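Side-chain contacts in serine protease inhibitor 2 (Anopheles gambiae, PDB 3PZF), which inhibits the serine proteases CLIPB9, CLIPB10 and CLIPB4, thereby preventing phenoloxidase activation and restraining melanization in the mosquito hemolymph: residues R21-D26 and A267-A272; N40-P45 and F374-E379; A228-Q233 and D262-A267; A245-L250 and Q271-M276; I249-D254 and N258-R263. All coordinates share one frame; numbering follows the deposited sequence.

Contact 1 (R21-D26 and A267-A272); sequences RQNEFD and ASLHQA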
# COMPACT_ATOMS: atom_id res chain seq x y z
N ARG A 21 -14.90 6.52 -0.66
CA ARG A 21 -13.69 5.90 -1.16
C ARG A 21 -13.99 4.78 -2.16
O ARG A 21 -14.87 3.96 -1.92
CB ARG A 21 -12.94 5.32 0.03
CG ARG A 21 -12.50 6.40 1.00
CD ARG A 21 -12.04 5.81 2.34
NE ARG A 21 -11.67 6.89 3.26
CZ ARG A 21 -12.55 7.62 3.95
NH1 ARG A 21 -13.86 7.38 3.86
NH2 ARG A 21 -12.10 8.59 4.74
N GLN A 22 -13.26 4.74 -3.26
CA GLN A 22 -13.37 3.61 -4.19
C GLN A 22 -12.40 2.51 -3.72
O GLN A 22 -11.39 2.23 -4.38
CB GLN A 22 -13.04 4.04 -5.63
CG GLN A 22 -14.05 5.03 -6.18
CD GLN A 22 -13.79 5.39 -7.63
OE1 GLN A 22 -14.34 6.38 -8.12
NE2 GLN A 22 -12.97 4.61 -8.32
N ASN A 23 -12.70 1.91 -2.58
CA ASN A 23 -11.74 1.04 -1.93
C ASN A 23 -12.23 -0.39 -1.82
O ASN A 23 -11.69 -1.18 -1.04
CB ASN A 23 -11.36 1.58 -0.53
CG ASN A 23 -12.57 1.70 0.39
OD1 ASN A 23 -13.72 1.51 -0.05
ND2 ASN A 23 -12.32 2.07 1.64
N GLU A 24 -13.22 -0.75 -2.65
CA GLU A 24 -13.76 -2.11 -2.63
C GLU A 24 -12.66 -3.14 -2.89
O GLU A 24 -12.49 -4.09 -2.13
CB GLU A 24 -14.87 -2.26 -3.68
CG GLU A 24 -16.13 -1.42 -3.41
CD GLU A 24 -16.02 0.04 -3.86
OE1 GLU A 24 -15.08 0.39 -4.63
OE2 GLU A 24 -16.88 0.84 -3.43
N PHE A 25 -11.94 -2.97 -3.98
CA PHE A 25 -10.86 -3.89 -4.32
C PHE A 25 -9.77 -3.81 -3.24
O PHE A 25 -9.27 -4.83 -2.78
CB PHE A 25 -10.23 -3.57 -5.67
CG PHE A 25 -8.98 -4.36 -5.93
CD1 PHE A 25 -9.06 -5.67 -6.37
CD2 PHE A 25 -7.74 -3.85 -5.58
CE1 PHE A 25 -7.91 -6.43 -6.55
CE2 PHE A 25 -6.59 -4.60 -5.74
CZ PHE A 25 -6.67 -5.89 -6.23
N ASP A 26 -9.41 -2.59 -2.84
CA ASP A 26 -8.34 -2.40 -1.84
C ASP A 26 -8.59 -3.24 -0.59
O ASP A 26 -7.71 -4.00 -0.16
CB ASP A 26 -8.24 -0.92 -1.43
CG ASP A 26 -8.08 0.00 -2.63
OD1 ASP A 26 -8.99 0.03 -3.48
OD2 ASP A 26 -7.07 0.73 -2.70
N ALA A 267 -18.54 -0.06 2.89
CA ALA A 267 -19.63 0.68 3.55
C ALA A 267 -19.40 0.74 5.05
O ALA A 267 -19.63 1.77 5.66
CB ALA A 267 -20.98 0.02 3.25
N SER A 268 -18.96 -0.35 5.65
CA SER A 268 -18.81 -0.37 7.10
C SER A 268 -17.61 0.49 7.52
O SER A 268 -17.61 1.11 8.58
CB SER A 268 -18.68 -1.79 7.64
OG SER A 268 -17.41 -2.32 7.33
N LEU A 269 -16.58 0.55 6.66
CA LEU A 269 -15.43 1.39 6.96
C LEU A 269 -15.81 2.83 6.70
O LEU A 269 -15.46 3.72 7.46
CB LEU A 269 -14.19 0.99 6.14
CG LEU A 269 -12.90 1.78 6.44
CD1 LEU A 269 -12.45 1.50 7.86
CD2 LEU A 269 -11.78 1.42 5.40
N HIS A 270 -16.58 3.06 5.64
CA HIS A 270 -17.11 4.39 5.41
C HIS A 270 -17.81 4.93 6.66
O HIS A 270 -17.55 6.05 7.10
CB HIS A 270 -18.10 4.43 4.24
CG HIS A 270 -18.62 5.80 3.98
ND1 HIS A 270 -17.87 6.77 3.35
CD2 HIS A 270 -19.78 6.40 4.33
CE1 HIS A 270 -18.56 7.89 3.29
NE2 HIS A 270 -19.72 7.69 3.90
N GLN A 271 -18.73 4.15 7.22
CA GLN A 271 -19.52 4.61 8.37
C GLN A 271 -18.63 4.77 9.59
O GLN A 271 -18.76 5.73 10.33
CB GLN A 271 -20.64 3.63 8.70
CG GLN A 271 -21.53 4.10 9.86
CD GLN A 271 -22.53 3.06 10.26
OE1 GLN A 271 -23.13 2.42 9.41
NE2 GLN A 271 -22.73 2.90 11.56
N ALA A 272 -17.70 3.83 9.79
CA ALA A 272 -16.85 3.90 11.00
C ALA A 272 -16.03 5.20 10.95
O ALA A 272 -15.92 5.90 11.95
CB ALA A 272 -15.93 2.70 11.09
O HOH W 1 -15.58 5.72 2.12
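Arg21 and His270 mark the closest backbone approach, their CA atoms 7.6 Å apart, where the loop leading into helix 24-35 passes alongside helix 266-274. The two side chains meet through a water molecule. Arg21 gives the water two hydrogen bonds, one from its backbone N at 3.0 Å and one from NH1, also at 3.0 Å, while the water lies 2.8 Å from ND1 of His270. The water sits in the plane of the guanidinium and in the plane of the imidazole, even though the two groups are turned 59° against each other; NH1 of Arg21 and ND1 of His270 stay 4.1 Å apart. His270 has CG anti to its backbone N (chi1 -179°), which carries the ring to the water. Deeper in, CD2 of Leu269 packs against the amide end of Asn23. The guanidinium is further held by a salt bridge from NE to OE1 of Glu379, on strand 374-380, and its flank rests on Leu273. The nearby positive charge of Arg21 would probably disfavour protonation of His270, though its salt bridge with Glu379 and the intervening water should soften the effect.

Contact 2 (N40-P45 and F374-E379); sequences NVVLSP and FIFFIE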
# COMPACT_ATOMS: atom_id res chain seq x y z
N ASN A 40 3.94 -8.77 10.89
CA ASN A 40 3.60 -7.42 10.42
C ASN A 40 3.45 -7.47 8.92
O ASN A 40 4.13 -8.24 8.24
CB ASN A 40 4.69 -6.41 10.79
CG ASN A 40 4.95 -6.34 12.26
OD1 ASN A 40 4.08 -6.67 13.07
ND2 ASN A 40 6.13 -5.86 12.64
N VAL A 41 2.56 -6.64 8.37
CA VAL A 41 2.36 -6.57 6.94
C VAL A 41 2.27 -5.10 6.58
O VAL A 41 1.68 -4.33 7.34
CB VAL A 41 1.06 -7.26 6.50
CG1 VAL A 41 0.79 -7.02 4.98
CG2 VAL A 41 1.08 -8.76 6.77
N VAL A 42 2.82 -4.70 5.43
CA VAL A 42 2.49 -3.37 4.88
C VAL A 42 2.50 -3.51 3.35
O VAL A 42 3.36 -4.18 2.76
CB VAL A 42 3.48 -2.28 5.38
CG1 VAL A 42 4.90 -2.56 4.90
CG2 VAL A 42 3.04 -0.88 4.96
N LEU A 43 1.49 -2.94 2.71
CA LEU A 43 1.46 -2.93 1.25
C LEU A 43 0.79 -1.65 0.74
O LEU A 43 0.34 -0.81 1.53
CB LEU A 43 0.70 -4.18 0.75
CG LEU A 43 -0.80 -4.15 1.06
CD1 LEU A 43 -1.59 -4.77 -0.12
CD2 LEU A 43 -1.15 -4.85 2.36
N SER A 44 0.75 -1.48 -0.57
CA SER A 44 0.08 -0.30 -1.13
C SER A 44 -1.05 -0.76 -2.04
O SER A 44 -0.82 -1.12 -3.19
CB SER A 44 1.07 0.58 -1.91
OG SER A 44 0.36 1.63 -2.57
N PRO A 45 -2.29 -0.78 -1.51
CA PRO A 45 -3.39 -1.32 -2.32
C PRO A 45 -3.62 -0.46 -3.54
O PRO A 45 -3.86 -1.00 -4.62
CB PRO A 45 -4.61 -1.28 -1.38
CG PRO A 45 -4.00 -1.19 0.04
CD PRO A 45 -2.68 -0.47 -0.11
N PHE A 374 -2.96 -4.27 15.74
CA PHE A 374 -3.88 -3.29 15.15
C PHE A 374 -3.62 -3.15 13.68
O PHE A 374 -2.60 -3.63 13.18
CB PHE A 374 -3.72 -1.93 15.86
CG PHE A 374 -2.31 -1.37 15.82
CD1 PHE A 374 -1.42 -1.61 16.88
CD2 PHE A 374 -1.90 -0.56 14.78
CE1 PHE A 374 -0.16 -1.07 16.88
CE2 PHE A 374 -0.62 -0.00 14.76
CZ PHE A 374 0.26 -0.28 15.83
N ILE A 375 -4.57 -2.51 13.00
CA ILE A 375 -4.51 -2.24 11.56
C ILE A 375 -4.19 -0.78 11.39
O ILE A 375 -4.60 0.03 12.21
CB ILE A 375 -5.89 -2.55 10.95
CG1 ILE A 375 -6.19 -4.04 11.16
CG2 ILE A 375 -5.96 -2.10 9.43
CD1 ILE A 375 -7.70 -4.41 11.16
N PHE A 376 -3.43 -0.41 10.36
CA PHE A 376 -3.24 0.99 10.04
C PHE A 376 -3.31 1.18 8.53
O PHE A 376 -3.16 0.21 7.76
CB PHE A 376 -1.90 1.49 10.58
CG PHE A 376 -0.70 0.82 9.95
CD1 PHE A 376 -0.12 -0.31 10.54
CD2 PHE A 376 -0.13 1.34 8.79
CE1 PHE A 376 0.98 -0.94 9.94
CE2 PHE A 376 0.99 0.71 8.20
CZ PHE A 376 1.53 -0.43 8.78
N PHE A 377 -3.57 2.41 8.11
CA PHE A 377 -3.50 2.76 6.69
C PHE A 377 -3.18 4.25 6.54
O PHE A 377 -3.40 5.04 7.46
CB PHE A 377 -4.76 2.33 5.89
CG PHE A 377 -6.05 2.97 6.31
CD1 PHE A 377 -6.84 2.39 7.30
CD2 PHE A 377 -6.53 4.11 5.66
CE1 PHE A 377 -8.07 2.97 7.65
CE2 PHE A 377 -7.76 4.69 6.03
CZ PHE A 377 -8.52 4.10 7.02
N ILE A 378 -2.58 4.60 5.41
CA ILE A 378 -2.31 6.00 5.11
C ILE A 378 -3.16 6.35 3.92
O ILE A 378 -3.14 5.63 2.92
CB ILE A 378 -0.84 6.22 4.78
CG1 ILE A 378 0.01 5.90 6.03
CG2 ILE A 378 -0.61 7.69 4.35
CD1 ILE A 378 1.48 6.02 5.77
N GLU A 379 -3.89 7.46 4.01
CA GLU A 379 -4.81 7.84 2.93
C GLU A 379 -4.53 9.27 2.46
O GLU A 379 -4.11 10.10 3.25
CB GLU A 379 -6.23 7.69 3.47
CG GLU A 379 -7.31 8.55 2.91
CD GLU A 379 -8.61 8.25 3.62
OE1 GLU A 379 -8.98 7.06 3.65
OE2 GLU A 379 -9.23 9.17 4.18
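Ser44 OG, just beyond the Val42 that meets Phe376, has several partners: it hydrogen-bonds to O of Leu387 and to OG of Ser47, and it caps the start of helix 45-58. As in other serpins, this turn probably belongs to the shutter region, beneath the place where the central sheet opens. The contact itself is apolar. CG2 of Val42 touches the far end of the Phe376 ring, 4.1 Å from CZ and 4.2 Å from CE2, and the carbonyl O of Val41 is 4.2 Å from the same CZ; both approach the ring obliquely. Phe376 places CG between its backbone N and carbonyl carbon (chi1 64°), and its ring end thereby reaches nearer to Val42 than its CB direction suggests. With the CA atoms of Val42 and Phe377 8.8 Å apart, the two strands are not direct neighbours. Strand 386-392 runs between them, antiparallel to both, and its Phe388 also touches Val42. Phe288 meets the Phe376 ring and Ile339 of strand 332-341 packs on Val42, whereas Val41 and Leu43 face helix 24-35 through Phe34 and Phe29.

Contact 3 (A228-Q233 and D262-A267); sequences ADLGAQ and DRINSA
The side chain of Arg263 grips both the carboxylate and the backbone carbonyl of Asp229. A salt bridge joins NH2 of Arg263 to OD1 of Asp229 at 3.0 Å, with OD1 in the plane of the guanidinium at its edge. NE of Arg263 donates to the carbonyl O of Asp229 at 3.1 Å, somewhat bent at 145°, and NH2 adds a weak second bond to that O. Carboxylate and guanidinium planes stand 72° apart, and OD1 alone comes close, OD2 of Asp229 lying 3.7 Å from NH2 of Arg263. The arginine is folded at chi2 and chi3, which turns its end back onto the turn. That turn links strands 211-227 and 232-238, and Gly231 and Ala232, both facing Ser227, form a G1 beta bulge in it; the partner segment is the junction between helices 257-263 and 266-274. Next to the polar bonds, CD2 of Leu230 packs 3.9 Å from CB of Arg263, and its CD1 lies 4.1 Å from CG1 of Ile264, the two side chains crossing at about a right angle. Leu230 continues onto Ala272, and Ile264 onto Leu27 and Leu269.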
# COMPACT_ATOMS: atom_id res chain seq x y z
N ALA A 228 -18.73 0.90 17.70
CA ALA A 228 -19.53 -0.22 18.15
C ALA A 228 -19.68 -1.25 17.03
O ALA A 228 -19.66 -2.46 17.26
CB ALA A 228 -20.91 0.27 18.62
N ASP A 229 -19.83 -0.74 15.81
CA ASP A 229 -20.05 -1.55 14.63
C ASP A 229 -18.87 -2.48 14.35
O ASP A 229 -19.05 -3.68 14.14
CB ASP A 229 -20.30 -0.62 13.43
CG ASP A 229 -20.87 -1.33 12.22
OD1 ASP A 229 -21.98 -1.91 12.35
OD2 ASP A 229 -20.24 -1.29 11.14
N LEU A 230 -17.65 -1.94 14.38
CA LEU A 230 -16.45 -2.73 14.06
C LEU A 230 -15.86 -3.45 15.27
O LEU A 230 -15.06 -4.37 15.12
CB LEU A 230 -15.35 -1.85 13.44
CG LEU A 230 -15.68 -1.17 12.11
CD1 LEU A 230 -14.44 -0.47 11.54
CD2 LEU A 230 -16.23 -2.15 11.09
N GLY A 231 -16.23 -3.02 16.48
CA GLY A 231 -15.62 -3.55 17.68
C GLY A 231 -14.18 -3.08 17.85
O GLY A 231 -13.31 -3.84 18.26
N ALA A 232 -13.93 -1.80 17.56
CA ALA A 232 -12.56 -1.29 17.54
C ALA A 232 -12.53 0.21 17.70
O ALA A 232 -13.46 0.90 17.26
CB ALA A 232 -11.89 -1.65 16.18
N GLN A 233 -11.45 0.72 18.28
CA GLN A 233 -11.23 2.16 18.31
C GLN A 233 -10.57 2.57 17.03
O GLN A 233 -9.75 1.83 16.46
CB GLN A 233 -10.34 2.53 19.49
CG GLN A 233 -11.07 2.46 20.86
CD GLN A 233 -10.05 2.53 21.99
OE1 GLN A 233 -9.21 1.63 22.13
NE2 GLN A 233 -10.10 3.62 22.78
N ASP A 262 -13.07 -9.02 9.36
CA ASP A 262 -14.28 -9.58 8.77
C ASP A 262 -15.44 -8.59 8.77
O ASP A 262 -16.38 -8.72 7.98
CB ASP A 262 -14.70 -10.84 9.53
CG ASP A 262 -13.73 -12.00 9.33
OD1 ASP A 262 -13.09 -12.05 8.26
OD2 ASP A 262 -13.61 -12.85 10.24
N ARG A 263 -15.38 -7.61 9.66
CA ARG A 263 -16.43 -6.61 9.79
C ARG A 263 -16.22 -5.46 8.84
O ARG A 263 -17.14 -4.68 8.57
CB ARG A 263 -16.47 -6.04 11.22
CG ARG A 263 -17.03 -7.00 12.28
CD ARG A 263 -18.51 -7.27 12.05
NE ARG A 263 -19.30 -6.04 12.14
CZ ARG A 263 -20.55 -5.92 11.71
NH1 ARG A 263 -21.17 -6.96 11.15
NH2 ARG A 263 -21.19 -4.76 11.84
N ILE A 264 -14.99 -5.33 8.34
CA ILE A 264 -14.64 -4.20 7.48
C ILE A 264 -14.95 -4.47 6.03
O ILE A 264 -14.55 -5.49 5.48
CB ILE A 264 -13.15 -3.86 7.60
CG1 ILE A 264 -12.86 -3.28 8.99
CG2 ILE A 264 -12.75 -2.87 6.51
CD1 ILE A 264 -11.38 -3.08 9.22
N ASN A 265 -15.68 -3.54 5.42
CA ASN A 265 -15.92 -3.53 3.98
C ASN A 265 -16.08 -2.07 3.61
O ASN A 265 -16.00 -1.22 4.48
CB ASN A 265 -17.14 -4.37 3.62
CG ASN A 265 -18.37 -3.98 4.42
OD1 ASN A 265 -18.89 -2.89 4.26
ND2 ASN A 265 -18.84 -4.87 5.29
N SER A 266 -16.28 -1.75 2.34
CA SER A 266 -16.30 -0.34 1.97
C SER A 266 -17.33 0.47 2.76
O SER A 266 -17.04 1.59 3.17
CB SER A 266 -16.56 -0.17 0.47
OG SER A 266 -15.43 -0.66 -0.24
N ALA A 267 -18.54 -0.06 2.89
CA ALA A 267 -19.63 0.68 3.55
C ALA A 267 -19.40 0.74 5.05
O ALA A 267 -19.63 1.77 5.66
CB ALA A 267 -20.98 0.02 3.25

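Contact 4 (A245-L250 and Q271-M276); sequences AMYFIL and QALWYM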
# COMPACT_ATOMS: atom_id res chain seq x y z
N ALA A 245 -2.91 11.35 6.00
CA ALA A 245 -3.07 11.02 7.43
C ALA A 245 -2.93 9.53 7.64
O ALA A 245 -3.18 8.77 6.72
CB ALA A 245 -4.46 11.50 7.91
N MET A 246 -2.48 9.08 8.82
CA MET A 246 -2.47 7.66 9.12
C MET A 246 -3.63 7.35 10.03
O MET A 246 -3.82 8.00 11.05
CB MET A 246 -1.16 7.19 9.79
CG MET A 246 -1.17 5.68 10.09
SD MET A 246 0.45 5.02 10.66
CE MET A 246 1.38 4.84 9.15
N TYR A 247 -4.41 6.33 9.66
CA TYR A 247 -5.48 5.87 10.53
C TYR A 247 -5.09 4.58 11.21
O TYR A 247 -4.36 3.76 10.63
CB TYR A 247 -6.74 5.61 9.72
CG TYR A 247 -7.55 6.84 9.35
CD1 TYR A 247 -7.27 7.56 8.19
CD2 TYR A 247 -8.62 7.27 10.16
CE1 TYR A 247 -8.04 8.69 7.84
CE2 TYR A 247 -9.39 8.38 9.80
CZ TYR A 247 -9.09 9.09 8.66
OH TYR A 247 -9.90 10.19 8.33
N PHE A 248 -5.53 4.40 12.47
CA PHE A 248 -5.25 3.19 13.24
C PHE A 248 -6.57 2.59 13.65
O PHE A 248 -7.43 3.31 14.16
CB PHE A 248 -4.45 3.54 14.52
CG PHE A 248 -3.13 4.22 14.25
CD1 PHE A 248 -1.95 3.48 14.21
CD2 PHE A 248 -3.07 5.58 13.96
CE1 PHE A 248 -0.75 4.09 13.92
CE2 PHE A 248 -1.86 6.19 13.67
CZ PHE A 248 -0.69 5.45 13.66
N ILE A 249 -6.74 1.29 13.44
CA ILE A 249 -7.94 0.59 13.93
C ILE A 249 -7.49 -0.45 14.94
O ILE A 249 -6.82 -1.42 14.58
CB ILE A 249 -8.69 -0.09 12.79
CG1 ILE A 249 -9.16 0.97 11.76
CG2 ILE A 249 -9.88 -0.91 13.33
CD1 ILE A 249 -9.75 0.35 10.44
N LEU A 250 -7.86 -0.22 16.21
CA LEU A 250 -7.38 -1.02 17.34
C LEU A 250 -8.57 -1.80 17.88
O LEU A 250 -9.47 -1.21 18.48
CB LEU A 250 -6.81 -0.10 18.42
CG LEU A 250 -6.40 -0.76 19.75
CD1 LEU A 250 -5.19 -1.68 19.57
CD2 LEU A 250 -6.11 0.31 20.79
N GLN A 271 -18.73 4.15 7.22
CA GLN A 271 -19.52 4.61 8.37
C GLN A 271 -18.63 4.77 9.59
O GLN A 271 -18.76 5.73 10.33
CB GLN A 271 -20.64 3.63 8.70
CG GLN A 271 -21.53 4.10 9.86
CD GLN A 271 -22.53 3.06 10.26
OE1 GLN A 271 -23.13 2.42 9.41
NE2 GLN A 271 -22.73 2.90 11.56
N ALA A 272 -17.70 3.83 9.79
CA ALA A 272 -16.85 3.90 11.00
C ALA A 272 -16.03 5.20 10.95
O ALA A 272 -15.92 5.90 11.95
CB ALA A 272 -15.93 2.70 11.09
N LEU A 273 -15.51 5.56 9.78
CA LEU A 273 -14.75 6.81 9.67
C LEU A 273 -15.69 8.02 9.79
O LEU A 273 -15.33 9.07 10.34
CB LEU A 273 -13.96 6.87 8.37
CG LEU A 273 -12.98 5.70 8.14
CD1 LEU A 273 -12.29 5.84 6.75
CD2 LEU A 273 -11.97 5.56 9.23
N TRP A 274 -16.91 7.86 9.29
CA TRP A 274 -17.90 8.93 9.33
C TRP A 274 -18.23 9.33 10.74
O TRP A 274 -18.44 10.50 11.04
CB TRP A 274 -19.18 8.45 8.61
CG TRP A 274 -20.24 9.52 8.37
CD1 TRP A 274 -21.45 9.67 9.01
CD2 TRP A 274 -20.19 10.53 7.37
NE1 TRP A 274 -22.14 10.75 8.47
CE2 TRP A 274 -21.39 11.27 7.45
CE3 TRP A 274 -19.24 10.87 6.40
CZ2 TRP A 274 -21.65 12.36 6.62
CZ3 TRP A 274 -19.50 11.94 5.57
CH2 TRP A 274 -20.70 12.67 5.68
N TYR A 275 -18.27 8.34 11.63
CA TYR A 275 -18.57 8.57 13.04
C TYR A 275 -17.44 9.24 13.85
O TYR A 275 -17.64 9.62 15.00
CB TYR A 275 -18.86 7.23 13.70
CG TYR A 275 -20.27 6.73 13.52
CD1 TYR A 275 -21.07 7.18 12.46
CD2 TYR A 275 -20.82 5.83 14.40
CE1 TYR A 275 -22.35 6.72 12.29
CE2 TYR A 275 -22.12 5.38 14.25
CZ TYR A 275 -22.88 5.84 13.19
OH TYR A 275 -24.15 5.37 13.04
N MET A 276 -16.25 9.36 13.29
CA MET A 276 -15.16 9.96 14.04
C MET A 276 -15.36 11.45 14.18
O MET A 276 -15.74 12.10 13.24
CB MET A 276 -13.81 9.68 13.35
CG MET A 276 -13.51 8.20 13.28
SD MET A 276 -12.05 7.84 12.25
CE MET A 276 -10.74 8.38 13.39
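Strand 244-251 runs past the end of helix 266-274 with Tyr247 and Leu273 as the nearest pair, their CA atoms 9.4 Å apart, a gap bridged by side chains. The phenol ring of Tyr247 takes both partners on its CD2-CE2 side. SD of Met276 lies 3.7 Å from CE2 of Tyr247; seen from the ring centroid, 4.9 Å away, it is 82° off the normal, a Met-aromatic contact at the edge. A bend at the last torsion of Met276 (chi3 75°) keeps its methyl on the same part of the ring, with CE 3.8 Å from CE2 of Tyr247. Leu273 comes in obliquely, its CD2 3.9 Å from CE2 of Tyr247. All three residues are buried, and sulfur, methyl and leucine branch together clasp one flank of the tyrosine. The Tyr247 ring also meets Phe377, their planes about 15° apart, on the adjoining strand 374-380. On its other side strand 244-251 pairs with strand 232-238, whose Ile234 touches Met276, so the helix end rests across sheet B of the serpin fold, while Tyr223 and Asp225 of strand 211-227 also touch the methionine.

Contact 5 (I249-D254 and N258-R263); sequences ILPNPD and NQVLDR
The pyrrolidine ring of Pro251 meets Val260 with its CB-CG edge, while the flat amide of Gln259 only comes near Asp254. OE1 of Gln259 lies 3.9 Å from the backbone O of Asp254, two acceptors with no bond between them; its actual partner is the N of Thr256, in the short link between the segments. CG2 of Val260 stands 3.5 Å from CB of Pro251, tighter than usual van der Waals contact, and 3.6 Å from CG of Pro251. Val260 divides its branches between two neighbours. With CG1 anti to the backbone N (chi1 172°), that methyl reaches CG2 of Ile249 at 3.8 Å, and CG2 is left for the proline. Strand alternation makes this possible, since Ile249 and Pro251 both face the helix while Leu250 turns away. The strand thus leaves the sheet, reverses through a brief turn and returns as the helix that serpin nomenclature calls G, lying against sheet B. Ala232 of the adjacent strand also touches Val260 and Ile249, extending the apolar patch. The carbonyl O of Pro251 takes a hydrogen bond from NE of Arg372, and Asn252 pairs through its backbone with Gly231.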
# COMPACT_ATOMS: atom_id res chain seq x y z
N ILE A 249 -6.74 1.29 13.44
CA ILE A 249 -7.94 0.59 13.93
C ILE A 249 -7.49 -0.45 14.94
O ILE A 249 -6.82 -1.42 14.58
CB ILE A 249 -8.69 -0.09 12.79
CG1 ILE A 249 -9.16 0.97 11.76
CG2 ILE A 249 -9.88 -0.91 13.33
CD1 ILE A 249 -9.75 0.35 10.44
N LEU A 250 -7.86 -0.22 16.21
CA LEU A 250 -7.38 -1.02 17.34
C LEU A 250 -8.57 -1.80 17.88
O LEU A 250 -9.47 -1.21 18.48
CB LEU A 250 -6.81 -0.10 18.42
CG LEU A 250 -6.40 -0.76 19.75
CD1 LEU A 250 -5.19 -1.68 19.57
CD2 LEU A 250 -6.11 0.31 20.79
N PRO A 251 -8.59 -3.12 17.65
CA PRO A 251 -9.71 -3.95 18.10
C PRO A 251 -9.89 -3.79 19.62
O PRO A 251 -8.90 -3.73 20.32
CB PRO A 251 -9.25 -5.38 17.77
CG PRO A 251 -8.30 -5.21 16.59
CD PRO A 251 -7.59 -3.89 16.87
N ASN A 252 -11.12 -3.67 20.09
CA ASN A 252 -11.36 -3.69 21.52
C ASN A 252 -10.78 -4.99 22.07
O ASN A 252 -10.57 -5.95 21.33
CB ASN A 252 -12.87 -3.63 21.80
CG ASN A 252 -13.52 -2.36 21.26
OD1 ASN A 252 -12.90 -1.29 21.11
ND2 ASN A 252 -14.81 -2.47 20.99
N PRO A 253 -10.51 -5.02 23.38
CA PRO A 253 -9.80 -6.17 23.95
C PRO A 253 -10.55 -7.50 23.75
O PRO A 253 -9.93 -8.56 23.74
CB PRO A 253 -9.70 -5.83 25.44
CG PRO A 253 -9.84 -4.35 25.51
CD PRO A 253 -10.78 -3.98 24.38
N ASP A 254 -11.86 -7.41 23.57
CA ASP A 254 -12.72 -8.57 23.39
C ASP A 254 -12.57 -9.21 22.01
O ASP A 254 -13.07 -10.31 21.78
CB ASP A 254 -14.18 -8.14 23.56
CG ASP A 254 -14.74 -8.46 24.94
OD1 ASP A 254 -13.95 -8.65 25.89
OD2 ASP A 254 -15.99 -8.51 25.08
N ASN A 258 -8.40 -10.26 13.28
CA ASN A 258 -9.14 -11.05 12.30
C ASN A 258 -10.65 -10.80 12.40
O ASN A 258 -11.33 -10.65 11.38
CB ASN A 258 -8.80 -12.55 12.44
CG ASN A 258 -7.58 -12.97 11.58
OD1 ASN A 258 -6.81 -13.85 11.97
ND2 ASN A 258 -7.42 -12.34 10.42
N GLN A 259 -11.19 -10.73 13.62
CA GLN A 259 -12.62 -10.46 13.78
C GLN A 259 -12.98 -9.06 13.26
O GLN A 259 -13.98 -8.90 12.59
CB GLN A 259 -13.04 -10.62 15.26
CG GLN A 259 -12.81 -12.08 15.77
CD GLN A 259 -13.08 -12.26 17.26
OE1 GLN A 259 -12.76 -11.41 18.08
NE2 GLN A 259 -13.68 -13.39 17.62
N VAL A 260 -12.16 -8.06 13.58
CA VAL A 260 -12.41 -6.71 13.11
C VAL A 260 -12.31 -6.68 11.57
O VAL A 260 -13.15 -6.08 10.88
CB VAL A 260 -11.44 -5.71 13.78
CG1 VAL A 260 -11.58 -4.33 13.15
CG2 VAL A 260 -11.68 -5.66 15.31
N LEU A 261 -11.32 -7.37 11.01
CA LEU A 261 -11.20 -7.45 9.55
C LEU A 261 -12.48 -7.94 8.85
O LEU A 261 -12.93 -7.35 7.88
CB LEU A 261 -10.02 -8.34 9.16
CG LEU A 261 -8.67 -7.64 9.27
CD1 LEU A 261 -7.57 -8.63 8.97
CD2 LEU A 261 -8.56 -6.44 8.31
N ASP A 262 -13.07 -9.02 9.36
CA ASP A 262 -14.28 -9.58 8.77
C ASP A 262 -15.44 -8.59 8.77
O ASP A 262 -16.38 -8.72 7.98
CB ASP A 262 -14.70 -10.84 9.53
CG ASP A 262 -13.73 -12.00 9.33
OD1 ASP A 262 -13.09 -12.05 8.26
OD2 ASP A 262 -13.61 -12.85 10.24
N ARG A 263 -15.38 -7.61 9.66
CA ARG A 263 -16.43 -6.61 9.79
C ARG A 263 -16.22 -5.46 8.84
O ARG A 263 -17.14 -4.68 8.57
CB ARG A 263 -16.47 -6.04 11.22
CG ARG A 263 -17.03 -7.00 12.28
CD ARG A 263 -18.51 -7.27 12.05
NE ARG A 263 -19.30 -6.04 12.14
CZ ARG A 263 -20.55 -5.92 11.71
NH1 ARG A 263 -21.17 -6.96 11.15
NH2 ARG A 263 -21.19 -4.76 11.84

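In the fold
Contacts 1, 3, 4 and 5 involve the short helices laid against sheet B, while contact 2 lies in the core, nearest the centre of the chain. Contacts 3 and 5, centres about 7 Å apart, share helix 257-263; contacts 1, 3 and 4 all use helix 266-274, with centres 10 to 11 Å from one another. Strand 374-380 of contact 2 neighbours strand 244-251, which serves contacts 4 and 5. Contacts 1 and 2 cross along the chain and touch through the salt bridge between Arg21 and Glu379. Contacts 3, 4 and 5 fall between residues 228 and 276, whereas contacts 1 and 2 tie N-terminal residues to helix 266-274 and strand 374-380, so chain ends and middle meet in one body.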